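Local coordinates for Iron(3+)-hydroxamate-binding protein FhuD (Bacillus subtilis subsp. subtilis, PDB 3G9Q), which binds iron(3+)-hydroxamate complexes such as ferrichrome and hands them to the membrane permease of an ABC transporter for import, at residues A[45-50]-A[255-260]. Residues are numbered along the deposited sequence; the frame is centred on the assembly and turned at random.
Sequences NPYYKG and PISLEG
Tyr47 lays one face of its ring against Gly260 on the helix that begins at Pro255. The CA of Gly260 stands 3.7 Å from the centroid of the Tyr47 ring and 18° off its normal, a CH-pi contact displaced toward the rim. Glycine suits the place because a CB would point at the ring and collide with CD2 of Tyr47. With CG turned anti to the carbonyl carbon (chi1 -61°), the ring runs along the helix: Tyr47 CD1 comes 3.7 Å from Ser257 O, and Tyr47 OH 3.2 Å from Gly260 O. An alanine in place of Tyr47 would probably leave Gly260 CA without the ring face it packs on and open a gap between loop and helix. Nearer the start of the helix, Ile256 brings CG2 to within 3.6 Å of Tyr47 O, while its other branch sends CD1 to 4.3 Å from Tyr48 CE2, meeting both tyrosines.

The polar link is made by Asn45, whose ND2 donates to Ser257 OG over 3.1 Å, with the acceptor in the amide plane. Ser257 OG is also hydrogen-bonded to Asp254, just before the helix. Asn45 O accepts from Tyr48 N at 2.9 Å, closing a type I beta turn, and Asn45 OD1 adds a weak Asx-turn bond from Tyr47 N. Asn45 ND2 sits over the centre of one face of the Tyr48 ring, 3.4 Å above the ring plane, with the amide steeply tilted to it. Tyr48 OH accepts a hydrogen bond from Gly26 N, and its ring meets Tyr25 edge-to-face.

The loop following strand 35-37 is thereby packed on the first turn or so of the C-terminal helix 255-270, within the two-lobed fold of the iron-siderophore binding proteins, whose lobes are joined by a long helix, here 118-143.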
ATOM      1  N   ASN A  45       3.624   0.380  10.737  1.00 58.91           N
ATOM      2  CA  ASN A  45       4.082   0.383   9.349  1.00 50.43           C
ATOM      3  C   ASN A  45       5.579   0.694   9.297  1.00 46.81           C
ATOM      4  O   ASN A  45       6.023   1.706   9.808  1.00 54.00           O
ATOM      5  CB  ASN A  45       3.296   1.416   8.556  1.00 41.59           C
ATOM      6  CG  ASN A  45       3.609   1.374   7.084  1.00 44.97           C
ATOM      7  OD1 ASN A  45       4.338   0.501   6.609  1.00 49.61           O
ATOM      8  ND2 ASN A  45       3.050   2.319   6.344  1.00 50.34           N
ATOM      9  N   PRO A  46       6.378  -0.182   8.680  1.00 43.16           N
ATOM     10  CA  PRO A  46       7.815   0.068   8.611  1.00 46.39           C
ATOM     11  C   PRO A  46       8.177   1.326   7.847  1.00 51.87           C
ATOM     12  O   PRO A  46       9.269   1.869   8.019  1.00 56.93           O
ATOM     13  CB  PRO A  46       8.349  -1.187   7.937  1.00 50.25           C
ATOM     14  CG  PRO A  46       7.212  -1.587   7.044  1.00 54.94           C
ATOM     15  CD  PRO A  46       6.035  -1.423   7.972  1.00 51.13           C
ATOM     16  N   TYR A  47       7.277   1.810   7.006  1.00 40.68           N
ATOM     17  CA  TYR A  47       7.608   3.011   6.261  1.00 50.70           C
ATOM     18  C   TYR A  47       7.274   4.275   7.066  1.00 55.30           C
ATOM     19  O   TYR A  47       7.653   5.392   6.694  1.00 44.70           O
ATOM     20  CB  TYR A  47       6.903   2.992   4.891  1.00 42.98           C
ATOM     21  CG  TYR A  47       7.304   1.816   4.022  1.00 40.97           C
ATOM     22  CD1 TYR A  47       6.338   1.039   3.375  1.00 51.93           C
ATOM     23  CD2 TYR A  47       8.650   1.447   3.879  1.00 49.95           C
ATOM     24  CE1 TYR A  47       6.692  -0.072   2.613  1.00 34.38           C
ATOM     25  CE2 TYR A  47       9.019   0.331   3.117  1.00 30.67           C
ATOM     26  CZ  TYR A  47       8.027  -0.426   2.491  1.00 42.65           C
ATOM     27  OH  TYR A  47       8.363  -1.553   1.760  1.00 43.30           O
ATOM     28  N   TYR A  48       6.587   4.084   8.190  1.00 55.08           N
ATOM     29  CA  TYR A  48       6.204   5.195   9.067  1.00 63.03           C
ATOM     30  C   TYR A  48       7.130   5.275  10.285  1.00 63.81           C
ATOM     31  O   TYR A  48       8.121   6.007  10.275  1.00 48.72           O
ATOM     32  CB  TYR A  48       4.756   5.030   9.558  1.00 58.76           C
ATOM     33  CG  TYR A  48       3.650   5.244   8.532  1.00 54.50           C
ATOM     34  CD1 TYR A  48       2.346   4.821   8.810  1.00 49.44           C
ATOM     35  CD2 TYR A  48       3.885   5.890   7.312  1.00 49.55           C
ATOM     36  CE1 TYR A  48       1.304   5.028   7.918  1.00 55.32           C
ATOM     37  CE2 TYR A  48       2.830   6.104   6.399  1.00 58.82           C
ATOM     38  CZ  TYR A  48       1.542   5.669   6.720  1.00 53.84           C
ATOM     39  OH  TYR A  48       0.477   5.888   5.878  1.00 52.74           O
ATOM     40  N   LYS A  49       6.796   4.515  11.332  1.00 78.45           N
ATOM     41  CA  LYS A  49       7.587   4.492  12.567  1.00 83.52           C
ATOM     42  C   LYS A  49       9.069   4.507  12.214  1.00 77.93           C
ATOM     43  O   LYS A  49       9.907   4.965  12.996  1.00 65.16           O
ATOM     44  CB  LYS A  49       7.239   3.246  13.407  1.00 85.53           C
ATOM     45  CG  LYS A  49       7.594   1.897  12.770  1.00 88.74           C
ATOM     46  CD  LYS A  49       7.063   0.715  13.591  1.00 90.99           C
ATOM     47  CE  LYS A  49       7.749   0.563  14.956  1.00 93.58           C
ATOM     48  NZ  LYS A  49       7.515   1.695  15.902  1.00104.42           N
ATOM     49  N   GLY A  50       9.365   4.009  11.015  1.00 77.28           N
ATOM     50  CA  GLY A  50      10.726   3.970  10.517  1.00 80.66           C
ATOM     51  C   GLY A  50      11.455   5.282  10.744  1.00 82.35           C
ATOM     52  O   GLY A  50      12.680   5.295  10.857  1.00 85.35           O
ATOM     53  N   PRO A 255       1.487   7.953  -0.478  1.00 49.43           N
ATOM     54  CA  PRO A 255       2.745   8.433  -1.080  1.00 44.44           C
ATOM     55  C   PRO A 255       4.041   7.934  -0.425  1.00 45.99           C
ATOM     56  O   PRO A 255       5.023   7.616  -1.114  1.00 46.53           O
ATOM     57  CB  PRO A 255       2.610   9.950  -1.003  1.00 37.03           C
ATOM     58  CG  PRO A 255       1.132  10.159  -1.143  1.00 44.66           C
ATOM     59  CD  PRO A 255       0.562   9.076  -0.237  1.00 45.29           C
ATOM     60  N   ILE A 256       4.059   7.881   0.903  1.00 44.77           N
ATOM     61  CA  ILE A 256       5.242   7.404   1.613  1.00 39.95           C
ATOM     62  C   ILE A 256       5.415   5.890   1.478  1.00 44.26           C
ATOM     63  O   ILE A 256       6.522   5.408   1.243  1.00 46.30           O
ATOM     64  CB  ILE A 256       5.170   7.706   3.105  1.00 34.50           C
ATOM     65  CG1 ILE A 256       4.992   9.202   3.317  1.00 33.79           C
ATOM     66  CG2 ILE A 256       6.423   7.145   3.793  1.00 20.85           C
ATOM     67  CD1 ILE A 256       4.613   9.607   4.738  1.00 37.63           C
ATOM     68  N   SER A 257       4.324   5.150   1.664  1.00 39.17           N
ATOM     69  CA  SER A 257       4.359   3.699   1.575  1.00 41.45           C
ATOM     70  C   SER A 257       4.703   3.249   0.159  1.00 46.19           C
ATOM     71  O   SER A 257       5.449   2.279  -0.037  1.00 36.72           O
ATOM     72  CB  SER A 257       3.013   3.098   1.977  1.00 46.70           C
ATOM     73  OG  SER A 257       2.785   3.210   3.369  1.00 44.10           O
ATOM     74  N   LEU A 258       4.146   3.954  -0.823  1.00 41.76           N
ATOM     75  CA  LEU A 258       4.392   3.649  -2.223  1.00 41.38           C
ATOM     76  C   LEU A 258       5.881   3.804  -2.513  1.00 43.82           C
ATOM     77  O   LEU A 258       6.475   2.979  -3.212  1.00 47.67           O
ATOM     78  CB  LEU A 258       3.565   4.572  -3.132  1.00 38.44           C
ATOM     79  CG  LEU A 258       2.047   4.334  -3.177  1.00 42.66           C
ATOM     80  CD1 LEU A 258       1.385   5.334  -4.113  1.00 35.52           C
ATOM     81  CD2 LEU A 258       1.767   2.906  -3.633  1.00 36.57           C
ATOM     82  N   GLU A 259       6.492   4.857  -1.974  1.00 46.98           N
ATOM     83  CA  GLU A 259       7.919   5.066  -2.180  1.00 49.15           C
ATOM     84  C   GLU A 259       8.709   3.916  -1.570  1.00 48.61           C
ATOM     85  O   GLU A 259       9.601   3.364  -2.213  1.00 53.58           O
ATOM     86  CB  GLU A 259       8.370   6.395  -1.570  1.00 50.99           C
ATOM     87  CG  GLU A 259       8.264   7.572  -2.538  1.00 56.95           C
ATOM     88  CD  GLU A 259       8.848   8.863  -1.979  1.00 51.19           C
ATOM     89  OE1 GLU A 259       8.159   9.557  -1.194  1.00 46.65           O
ATOM     90  OE2 GLU A 259      10.004   9.168  -2.325  1.00 49.68           O
ATOM     91  N   GLY A 260       8.373   3.550  -0.335  1.00 42.25           N
ATOM     92  CA  GLY A 260       9.057   2.453   0.328  1.00 45.11           C
ATOM     93  C   GLY A 260       8.874   1.120  -0.385  1.00 45.09           C
ATOM     94  O   GLY A 260       9.807   0.310  -0.470  1.00 40.12           O
TER